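Local atomic coordinates of probable outer membrane protein (Pseudomonas aeruginosa, PDB entry 3DWO), a protein that probably carries hydrophobic compounds such as long-chain fatty acids across the outer membrane, as a beta-barrel channel of the FadL family. Residues 407-412 with 426-431; 360-365 with 375-380; 156-161 with 216-221. All coordinates share one frame; numbering follows the deposited sequence.

Contact 1: 407-412 with 426-431. With C8E ((hydroxyethyloxy)tri(ethyloxy)octane), chain F.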
loop_
_atom_site.group_PDB
_atom_site.type_symbol
_atom_site.label_atom_id
_atom_site.label_comp_id
_atom_site.label_asym_id
_atom_site.label_seq_id
_atom_site.Cartn_x
_atom_site.Cartn_y
_atom_site.Cartn_z
ATOM N N LYS A 407 13.804 -2.311 8.234
ATOM C CA LYS A 407 14.763 -3.331 8.620
ATOM C C LYS A 407 14.898 -4.360 7.505
ATOM O O LYS A 407 13.949 -4.629 6.766
ATOM C CB LYS A 407 14.338 -4.029 9.915
ATOM C CG LYS A 407 13.060 -4.829 9.806
ATOM C CD LYS A 407 13.123 -6.079 10.690
ATOM C CE LYS A 407 13.379 -5.740 12.154
ATOM N NZ LYS A 407 13.481 -6.972 12.992
ATOM N N GLU A 408 16.095 -4.913 7.380
ATOM C CA GLU A 408 16.374 -5.928 6.380
ATOM C C GLU A 408 15.585 -7.174 6.783
ATOM O O GLU A 408 15.660 -7.620 7.932
ATOM C CB GLU A 408 17.874 -6.218 6.367
ATOM C CG GLU A 408 18.315 -7.266 5.373
ATOM C CD GLU A 408 19.813 -7.469 5.406
ATOM O OE1 GLU A 408 20.552 -6.519 5.069
ATOM O OE2 GLU A 408 20.253 -8.574 5.780
ATOM N N VAL A 409 14.816 -7.724 5.850
ATOM C CA VAL A 409 14.013 -8.903 6.149
ATOM C C VAL A 409 14.350 -10.098 5.287
ATOM O O VAL A 409 14.859 -9.960 4.176
ATOM C CB VAL A 409 12.503 -8.624 5.978
ATOM C CG1 VAL A 409 11.975 -7.853 7.178
ATOM C CG2 VAL A 409 12.265 -7.841 4.681
ATOM N N PRO A 410 14.071 -11.300 5.798
ATOM C CA PRO A 410 14.344 -12.531 5.057
ATOM C C PRO A 410 13.194 -12.908 4.129
ATOM O O PRO A 410 12.044 -12.549 4.367
ATOM C CB PRO A 410 14.533 -13.559 6.166
ATOM C CG PRO A 410 13.521 -13.093 7.192
ATOM C CD PRO A 410 13.738 -11.591 7.207
ATOM N N LEU A 411 13.531 -13.609 3.055
ATOM C CA LEU A 411 12.555 -14.106 2.102
ATOM C C LEU A 411 12.840 -15.599 2.031
ATOM O O LEU A 411 13.921 -16.010 1.611
ATOM C CB LEU A 411 12.742 -13.464 0.724
ATOM C CG LEU A 411 11.927 -12.198 0.447
ATOM C CD1 LEU A 411 12.171 -11.180 1.526
ATOM C CD2 LEU A 411 12.312 -11.631 -0.905
ATOM N N LYS A 412 11.874 -16.399 2.466
ATOM C CA LYS A 412 12.008 -17.851 2.480
ATOM C C LYS A 412 10.850 -18.439 1.699
ATOM O O LYS A 412 10.425 -19.563 1.951
ATOM C CB LYS A 412 11.945 -18.359 3.919
ATOM C CG LYS A 412 12.999 -17.775 4.851
ATOM C CD LYS A 412 14.374 -18.373 4.589
ATOM C CE LYS A 412 15.347 -17.997 5.704
ATOM N NZ LYS A 412 16.673 -18.661 5.544
ATOM N N GLY A 426 16.860 -15.706 0.807
ATOM C CA GLY A 426 17.635 -14.484 0.790
ATOM C C GLY A 426 16.990 -13.397 1.620
ATOM O O GLY A 426 16.202 -13.680 2.519
ATOM N N ARG A 427 17.327 -12.146 1.329
ATOM C CA ARG A 427 16.762 -11.032 2.075
ATOM C C ARG A 427 16.582 -9.786 1.226
ATOM O O ARG A 427 17.323 -9.542 0.273
ATOM C CB ARG A 427 17.640 -10.719 3.283
ATOM C CG ARG A 427 19.117 -10.739 2.981
ATOM C CD ARG A 427 19.937 -10.863 4.255
ATOM N NE ARG A 427 19.402 -11.874 5.166
ATOM C CZ ARG A 427 18.584 -11.614 6.185
ATOM N NH1 ARG A 427 18.201 -10.367 6.436
ATOM N NH2 ARG A 427 18.140 -12.601 6.953
ATOM N N ALA A 428 15.579 -9.001 1.584
ATOM C CA ALA A 428 15.280 -7.781 0.863
ATOM C C ALA A 428 15.714 -6.594 1.692
ATOM O O ALA A 428 15.553 -6.574 2.914
ATOM C CB ALA A 428 13.788 -7.699 0.572
ATOM N N THR A 429 16.285 -5.610 1.016
ATOM C CA THR A 429 16.725 -4.396 1.666
ATOM C C THR A 429 15.953 -3.277 0.998
ATOM O O THR A 429 15.967 -3.153 -0.228
ATOM C CB THR A 429 18.228 -4.160 1.473
ATOM O OG1 THR A 429 18.965 -5.179 2.161
ATOM C CG2 THR A 429 18.619 -2.799 2.031
ATOM N N SER A 430 15.269 -2.477 1.806
ATOM C CA SER A 430 14.475 -1.374 1.294
ATOM C C SER A 430 14.791 -0.085 2.012
ATOM O O SER A 430 15.246 -0.088 3.149
ATOM C CB SER A 430 12.982 -1.678 1.441
ATOM O OG SER A 430 12.616 -2.768 0.615
ATOM N N LYS A 431 14.533 1.019 1.327
ATOM C CA LYS A 431 14.770 2.349 1.860
ATOM C C LYS A 431 13.707 3.250 1.267
ATOM O O LYS A 431 13.289 3.058 0.126
ATOM C CB LYS A 431 16.159 2.842 1.455
ATOM C CG LYS A 431 17.286 2.194 2.234
ATOM C CD LYS A 431 18.539 1.954 1.392
ATOM C CE LYS A 431 18.923 3.161 0.543
ATOM N NZ LYS A 431 18.216 3.156 -0.769
HETATM C C2 C8E F . 17.655 4.313 12.238
HETATM C C3 C8E F . 18.044 3.036 12.838
HETATM C C4 C8E F . 18.013 2.032 11.781
HETATM C C5 C8E F . 17.244 0.840 12.259
HETATM C C6 C8E F . 16.610 0.124 11.152
HETATM C C7 C8E F . 15.221 0.552 11.305
HETATM C C8 C8E F . 14.292 -0.598 11.161
HETATM O O9 C8E F . 13.146 -0.866 11.963
HETATM C C10 C8E F . 13.321 -1.074 13.353
HETATM C C11 C8E F . 11.951 -1.308 13.922
#
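Val-409 and Ala-428 pair backbone to backbone in the hairpin formed by strands 395-411 and 423-441 of this FadL-family beta barrel. The pairing is antiparallel and serves both partners. Val-409 N donates to Ala-428 O at 3.2 Å, and Ala-428 N donates back to Val-409 O at 2.9 Å. Leu-411 and Gly-426 form the next hydrogen-bonded pair. Leu-411 N reaches Gly-426 O at 2.7 Å, and Gly-426 N reaches Leu-411 O at 3.1 Å.

Between these pairs stands Pro-410, in a non-hydrogen-bonded pair with Arg-427. Proline has no N-H to give, and this position asks for none across the hairpin. Pro-410 O accepts a hydrogen bond from Arg-369 NH2 in a loop. The backbone of Arg-427 bonds on its other side to Asn-59 of strand 44-63, so strand 423-441 is held along both edges.

The side chain of Arg-427 rises on the same face as Pro-410. CG sits between the backbone N and the carbonyl carbon (chi1 43°), and the chain bends again at chi3. The guanidinium thus comes over the partner strand, with Pro-410 CA over one of its faces. NH2 lies 3.8 Å from Pro-410 CB. Glu-408 is fully extended, and its side chain crosses that of Arg-427 at about a right angle; the carboxylate and guanidinium planes are 51° apart. Its CG lies at the guanidinium edge, and a salt bridge runs from Arg-427 NH1 to Glu-408 OE2. The model is crowded at OE2, so the exact length is uncertain.

The other face of the hairpin is apolar and buried. Leu-411, Ala-428 and Val-409 share it, with loop residues Pro-371 and Pro-374 packing against it. Here the methyl carbon CD1 of Leu-411 rests 4.0 Å from CB of Ala-428.

Contact 2: 360-365 with 375-380. With C8E ((hydroxyethyloxy)tri(ethyloxy)octane), chain F; C8E ((hydroxyethyloxy)tri(ethyloxy)octane), chain E.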
loop_
_atom_site.group_PDB
_atom_site.type_symbol
_atom_site.label_atom_id
_atom_site.label_comp_id
_atom_site.label_asym_id
_atom_site.label_seq_id
_atom_site.Cartn_x
_atom_site.Cartn_y
_atom_site.Cartn_z
ATOM N N ASP A 360 6.404 1.806 12.717
ATOM C CA ASP A 360 5.354 1.186 11.927
ATOM C C ASP A 360 5.622 -0.294 11.661
ATOM O O ASP A 360 6.568 -0.641 10.957
ATOM C CB ASP A 360 5.231 1.962 10.614
ATOM C CG ASP A 360 3.989 1.609 9.835
ATOM O OD1 ASP A 360 2.908 1.479 10.446
ATOM O OD2 ASP A 360 4.097 1.481 8.600
ATOM N N GLN A 361 4.781 -1.163 12.223
ATOM C CA GLN A 361 4.942 -2.606 12.050
ATOM C C GLN A 361 4.474 -3.095 10.692
ATOM O O GLN A 361 3.442 -2.659 10.191
ATOM C CB GLN A 361 4.142 -3.385 13.093
ATOM C CG GLN A 361 4.554 -3.207 14.521
ATOM C CD GLN A 361 3.764 -4.125 15.425
ATOM O OE1 GLN A 361 2.550 -4.260 15.276
ATOM N NE2 GLN A 361 4.445 -4.762 16.370
ATOM N N THR A 362 5.227 -4.025 10.115
ATOM C CA THR A 362 4.853 -4.595 8.833
ATOM C C THR A 362 3.859 -5.715 9.104
ATOM O O THR A 362 3.979 -6.425 10.101
ATOM C CB THR A 362 6.064 -5.199 8.112
ATOM O OG1 THR A 362 5.636 -5.763 6.867
ATOM C CG2 THR A 362 6.708 -6.297 8.968
ATOM N N PRO A 363 2.845 -5.870 8.236
ATOM C CA PRO A 363 1.845 -6.927 8.413
ATOM C C PRO A 363 2.319 -8.246 7.798
ATOM O O PRO A 363 1.689 -9.291 7.976
ATOM C CB PRO A 363 0.621 -6.362 7.700
ATOM C CG PRO A 363 1.241 -5.622 6.558
ATOM C CD PRO A 363 2.399 -4.895 7.222
ATOM N N THR A 364 3.429 -8.192 7.069
ATOM C CA THR A 364 3.972 -9.391 6.439
ATOM C C THR A 364 4.667 -10.237 7.500
ATOM O O THR A 364 4.980 -9.748 8.582
ATOM C CB THR A 364 5.008 -9.034 5.347
ATOM O OG1 THR A 364 6.119 -8.349 5.943
ATOM C CG2 THR A 364 4.376 -8.124 4.278
ATOM N N HIS A 365 4.872 -11.516 7.206
ATOM C CA HIS A 365 5.579 -12.391 8.132
ATOM C C HIS A 365 6.410 -13.367 7.330
ATOM O O HIS A 365 6.083 -13.678 6.180
ATOM C CB HIS A 365 4.626 -13.105 9.116
ATOM C CG HIS A 365 3.686 -14.089 8.493
ATOM N ND1 HIS A 365 3.768 -15.445 8.733
ATOM C CD2 HIS A 365 2.586 -13.912 7.722
ATOM C CE1 HIS A 365 2.757 -16.060 8.145
ATOM N NE2 HIS A 365 2.024 -15.152 7.525
ATOM N N ASP A 375 8.445 -5.965 2.711
ATOM C CA ASP A 375 8.781 -4.975 3.731
ATOM C C ASP A 375 8.926 -5.530 5.142
ATOM O O ASP A 375 8.651 -6.701 5.407
ATOM C CB ASP A 375 7.784 -3.798 3.713
ATOM C CG ASP A 375 6.520 -4.084 4.474
ATOM O OD1 ASP A 375 6.001 -5.213 4.356
ATOM O OD2 ASP A 375 6.036 -3.171 5.179
ATOM N N GLY A 376 9.402 -4.671 6.034
ATOM C CA GLY A 376 9.598 -5.043 7.419
ATOM C C GLY A 376 9.227 -3.842 8.257
ATOM O O GLY A 376 8.792 -2.817 7.713
ATOM N N ASP A 377 9.378 -3.955 9.571
ATOM C CA ASP A 377 9.050 -2.845 10.451
ATOM C C ASP A 377 9.823 -1.611 9.989
ATOM O O ASP A 377 10.955 -1.731 9.524
ATOM C CB ASP A 377 9.417 -3.192 11.896
ATOM C CG ASP A 377 8.587 -4.337 12.448
ATOM O OD1 ASP A 377 7.512 -4.622 11.877
ATOM O OD2 ASP A 377 8.996 -4.940 13.463
ATOM N N ARG A 378 9.212 -0.433 10.096
ATOM C CA ARG A 378 9.885 0.795 9.677
ATOM C C ARG A 378 9.968 1.823 10.793
ATOM O O ARG A 378 9.129 1.859 11.695
ATOM C CB ARG A 378 9.161 1.487 8.513
ATOM C CG ARG A 378 8.770 0.636 7.322
ATOM C CD ARG A 378 7.433 -0.043 7.542
ATOM N NE ARG A 378 6.898 -0.579 6.294
ATOM C CZ ARG A 378 6.373 0.168 5.328
ATOM N NH1 ARG A 378 6.306 1.485 5.466
ATOM N NH2 ARG A 378 5.921 -0.399 4.217
ATOM N N TYR A 379 10.998 2.657 10.721
ATOM C CA TYR A 379 11.165 3.754 11.656
ATOM C C TYR A 379 11.037 4.978 10.755
ATOM O O TYR A 379 11.696 5.056 9.718
ATOM C CB TYR A 379 12.550 3.750 12.307
ATOM C CG TYR A 379 12.639 3.005 13.618
ATOM C CD1 TYR A 379 11.605 3.063 14.552
ATOM C CD2 TYR A 379 13.781 2.279 13.946
ATOM C CE1 TYR A 379 11.706 2.413 15.777
ATOM C CE2 TYR A 379 13.897 1.627 15.168
ATOM C CZ TYR A 379 12.858 1.697 16.077
ATOM O OH TYR A 379 12.973 1.042 17.282
ATOM N N PHE A 380 10.179 5.916 11.130
ATOM C CA PHE A 380 9.993 7.124 10.338
ATOM C C PHE A 380 10.608 8.321 11.059
ATOM O O PHE A 380 10.392 8.509 12.261
ATOM C CB PHE A 380 8.529 7.601 10.095
ATOM C CG PHE A 380 7.775 6.828 9.146
ATOM C CD1 PHE A 380 7.055 7.469 8.141
ATOM C CD2 PHE A 380 7.651 5.448 9.280
ATOM C CE1 PHE A 380 6.224 6.747 7.281
ATOM C CE2 PHE A 380 6.821 4.717 8.425
ATOM C CZ PHE A 380 6.106 5.370 7.423
HETATM C C2 C8E F . 17.655 4.313 12.238
HETATM C C3 C8E F . 18.044 3.036 12.838
HETATM C C4 C8E F . 18.013 2.032 11.781
HETATM C C5 C8E F . 17.244 0.840 12.259
HETATM C C6 C8E F . 16.610 0.124 11.152
HETATM C C7 C8E F . 15.221 0.552 11.305
HETATM C C8 C8E F . 14.292 -0.598 11.161
HETATM O O9 C8E F . 13.146 -0.866 11.963
HETATM C C10 C8E F . 13.321 -1.074 13.353
HETATM C C11 C8E F . 11.951 -1.308 13.922
HETATM C C1 C8E E . 1.794 4.323 -7.956
HETATM C C2 C8E E . 2.506 3.613 -6.903
HETATM C C3 C8E E . 1.937 3.785 -5.569
HETATM C C4 C8E E . 2.698 4.826 -4.900
HETATM C C5 C8E E . 2.994 4.387 -3.521
HETATM C C6 C8E E . 3.330 5.530 -2.703
HETATM C C7 C8E E . 3.819 4.856 -1.518
HETATM C C8 C8E E . 5.040 5.542 -1.076
HETATM O O9 C8E E . 5.611 5.521 0.213
HETATM C C10 C8E E . 4.874 6.003 1.318
HETATM C C11 C8E E . 5.787 5.814 2.489
HETATM O O12 C8E E . 6.188 4.434 2.613
HETATM C C13 C8E E . 7.327 4.195 3.487
HETATM C C14 C8E E . 8.378 3.050 3.337
HETATM O O15 C8E E . 9.164 2.613 2.191
HETATM C C16 C8E E . 8.462 1.601 1.440
HETATM C C17 C8E E . 8.746 0.159 1.889
HETATM O O18 C8E E . 9.549 -0.761 1.123
HETATM C C19 C8E E . 8.756 -1.536 0.181
HETATM C C20 C8E E . 8.546 -3.090 0.293
HETATM O O21 C8E E . 7.284 -3.577 0.757
#
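The guanidinium of Arg-378 holds Asp-375 at its edge, while the Asp-360 side chain runs beside that of Arg-378 from across the contact and points the same way. Detergent carbon C17 of C8E chain E lies over one guanidinium face. Two flat rings belong to the same segment. The Tyr-379 ring carries C11 of C8E chain F over one face, 3.7 Å above its plane and offset toward the rim. The Phe-380 ring meets Asp-360 CB obliquely through CE2.

The setting is the junction of two neighbouring strands in a FadL-type beta barrel. Strand 351-360 ends here and strand 378-388 begins. Between these two segments there is one antiparallel bridge, with Asp-360 N bonded to Arg-378 O and Arg-378 N bonded to Asp-360 O. Beyond it, side chains replace the backbone ladder. Asp-377 OD1 takes the N-H of Thr-362 at 2.9 Å, nearly along its C-O axis and with an angle of 164° at the hydrogen.

Asp-375, Arg-378 and Asp-360 form a buried salt-bridge network. Arg-378 bends at chi2 (85°) and grips Asp-375 side-on. NE and NH2 both donate to OD2, at 3.0 and 2.9 Å. NE meets the anti lone pair of OD2, while NH2 comes from above the carboxylate plane. The link to Asp-360 is looser. Asp-360 OD2 stands 3.8 Å from NH1, well out of the guanidinium plane, and the two flat groups are almost perpendicular. This is attraction of charge alone. The positive group probably favours the charged form of both buried aspartates. The N-terminal Ala-1 and Gly-2 add weak bonds to their OD2 atoms.

Thr-362 closes the other end. Its OG1 accepts from Thr-364 N in an ST turn. The same OG1, anti to the backbone N (chi1 179°), donates to Asp-375 OD1 at 2.6 Å, from above the carboxylate plane.

Contact 3: 156-161 with 216-221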
loop_
_atom_site.group_PDB
_atom_site.type_symbol
_atom_site.label_atom_id
_atom_site.label_comp_id
_atom_site.label_asym_id
_atom_site.label_seq_id
_atom_site.Cartn_x
_atom_site.Cartn_y
_atom_site.Cartn_z
ATOM N N ASP A 156 -19.006 21.653 23.564
ATOM C CA ASP A 156 -17.845 22.448 23.210
ATOM C C ASP A 156 -16.628 21.611 23.580
ATOM O O ASP A 156 -15.489 22.058 23.465
ATOM C CB ASP A 156 -17.845 23.762 23.994
ATOM C CG ASP A 156 -19.113 24.570 23.776
ATOM O OD1 ASP A 156 -19.407 24.918 22.611
ATOM O OD2 ASP A 156 -19.816 24.856 24.769
ATOM N N ASN A 157 -16.890 20.384 24.024
ATOM C CA ASN A 157 -15.830 19.461 24.427
ATOM C C ASN A 157 -15.961 18.106 23.736
ATOM O O ASN A 157 -15.159 17.202 23.975
ATOM C CB ASN A 157 -15.871 19.237 25.942
ATOM C CG ASN A 157 -16.030 20.526 26.718
ATOM O OD1 ASN A 157 -15.232 21.454 26.574
ATOM N ND2 ASN A 157 -17.066 20.592 27.548
ATOM N N PHE A 158 -16.968 17.963 22.882
ATOM C CA PHE A 158 -17.186 16.693 22.207
ATOM C C PHE A 158 -17.935 16.835 20.888
ATOM O O PHE A 158 -18.851 17.645 20.758
ATOM C CB PHE A 158 -17.966 15.757 23.130
ATOM C CG PHE A 158 -18.071 14.356 22.619
ATOM C CD1 PHE A 158 -16.970 13.508 22.650
ATOM C CD2 PHE A 158 -19.270 13.879 22.106
ATOM C CE1 PHE A 158 -17.062 12.201 22.178
ATOM C CE2 PHE A 158 -19.372 12.574 21.631
ATOM C CZ PHE A 158 -18.267 11.734 21.667
ATOM N N SER A 159 -17.537 16.032 19.910
ATOM C CA SER A 159 -18.168 16.051 18.599
ATOM C C SER A 159 -18.040 14.687 17.943
ATOM O O SER A 159 -17.219 13.864 18.348
ATOM C CB SER A 159 -17.522 17.110 17.703
ATOM O OG SER A 159 -16.165 16.804 17.435
ATOM N N LEU A 160 -18.859 14.459 16.926
ATOM C CA LEU A 160 -18.851 13.206 16.195
ATOM C C LEU A 160 -18.691 13.515 14.715
ATOM O O LEU A 160 -18.908 14.650 14.284
ATOM C CB LEU A 160 -20.158 12.450 16.441
ATOM C CG LEU A 160 -20.477 12.187 17.918
ATOM C CD1 LEU A 160 -21.838 11.534 18.044
ATOM C CD2 LEU A 160 -19.403 11.305 18.523
ATOM N N GLY A 161 -18.305 12.508 13.941
ATOM C CA GLY A 161 -18.122 12.710 12.516
ATOM C C GLY A 161 -18.360 11.434 11.745
ATOM O O GLY A 161 -18.166 10.341 12.271
ATOM N N ALA A 216 -15.860 6.896 10.515
ATOM C CA ALA A 216 -16.453 7.777 11.515
ATOM C C ALA A 216 -15.412 8.159 12.557
ATOM O O ALA A 216 -14.332 7.569 12.618
ATOM C CB ALA A 216 -17.633 7.080 12.187
ATOM N N GLY A 217 -15.740 9.147 13.378
ATOM C CA GLY A 217 -14.811 9.571 14.401
ATOM C C GLY A 217 -15.452 10.363 15.519
ATOM O O GLY A 217 -16.604 10.791 15.431
ATOM N N ALA A 218 -14.686 10.557 16.581
ATOM C CA ALA A 218 -15.147 11.304 17.736
ATOM C C ALA A 218 -13.967 12.083 18.292
ATOM O O ALA A 218 -12.832 11.611 18.258
ATOM C CB ALA A 218 -15.695 10.352 18.788
ATOM N N VAL A 219 -14.239 13.285 18.785
ATOM C CA VAL A 219 -13.205 14.128 19.368
ATOM C C VAL A 219 -13.671 14.608 20.734
ATOM O O VAL A 219 -14.843 14.946 20.920
ATOM C CB VAL A 219 -12.900 15.353 18.483
ATOM C CG1 VAL A 219 -12.035 16.344 19.243
ATOM C CG2 VAL A 219 -12.189 14.909 17.216
ATOM N N TRP A 220 -12.742 14.628 21.684
ATOM C CA TRP A 220 -13.028 15.055 23.043
ATOM C C TRP A 220 -11.940 16.007 23.529
ATOM O O TRP A 220 -10.769 15.632 23.605
ATOM C CB TRP A 220 -13.110 13.826 23.954
ATOM C CG TRP A 220 -13.365 14.129 25.397
ATOM C CD1 TRP A 220 -14.261 15.028 25.903
ATOM C CD2 TRP A 220 -12.771 13.477 26.528
ATOM N NE1 TRP A 220 -14.265 14.972 27.276
ATOM C CE2 TRP A 220 -13.360 14.029 27.687
ATOM C CE3 TRP A 220 -11.800 12.477 26.673
ATOM C CZ2 TRP A 220 -13.010 13.613 28.979
ATOM C CZ3 TRP A 220 -11.451 12.063 27.961
ATOM C CH2 TRP A 220 -12.057 12.633 29.094
ATOM N N LYS A 221 -12.330 17.242 23.834
ATOM C CA LYS A 221 -11.390 18.248 24.327
ATOM C C LYS A 221 -11.657 18.467 25.813
ATOM O O LYS A 221 -12.447 19.330 26.194
ATOM C CB LYS A 221 -11.563 19.565 23.569
ATOM C CG LYS A 221 -11.456 19.427 22.063
ATOM C CD LYS A 221 -11.392 20.783 21.372
ATOM C CE LYS A 221 -9.998 21.397 21.459
ATOM N NZ LYS A 221 -9.539 21.622 22.863
#
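Phe-158 reaches from its strand over the neighbouring strand at Ala-218, Val-219 and Trp-220. CB lies 3.9 Å from Val-219 O. With CG anti to the backbone N (chi1 -171°), the ring lies against the partner strand. CD1 comes within 3.1 Å of Val-219 O, which meets the ring obliquely, and Trp-220 CB sits at the ring edge. Farther out, CE1 and CZ both touch Ala-218 CB, each at 4.1 Å. Leu-160 meets that same methyl through CD2, so Ala-218 is shared by two larger side chains.

Trp-220 stands on the same face. Its indole edge receives Asn-157 O, 3.0 Å from CD1. That oxygen also accepts the N-H of Lys-221.

The opposite face turns to loop residues. Val-219 packs on Ala-35 and Ala-36, and Ser-159 OG bonds to Ala-35 O.

Between the faces runs a regular backbone ladder. Ser-159 and Val-219 exchange two bonds, and Gly-161 and Gly-217 exchange two more. Apolar and aromatic residues at least partly exposed on one face and small or packed residues on the other are consistent with a lipid-facing outer wall, here in two adjacent antiparallel strands of a transmembrane beta barrel.

Overall arrangement
From the N terminus, contact 3 comes first. It closes a loop of 54 residues that includes most of both strands 158-177 and 201-220. Contact 2 follows and closes a short loop between strands 351-360 and 378-388. Contact 1 comes last and closes the hairpin of strands 395-411 and 423-441, with 13 residues between its segments. All three join neighbouring strands of the barrel wall. They lie in series, so none nests in or crosses another. Contacts 1 and 2 have centres 11 Å apart. Lys-407 N probably bonds to Asp-377 O, Val-409 packs on Gly-376, and both touch C8E chain F. Contact 3 lies across the chain's centre from contact 1, with centres about 42 Å apart.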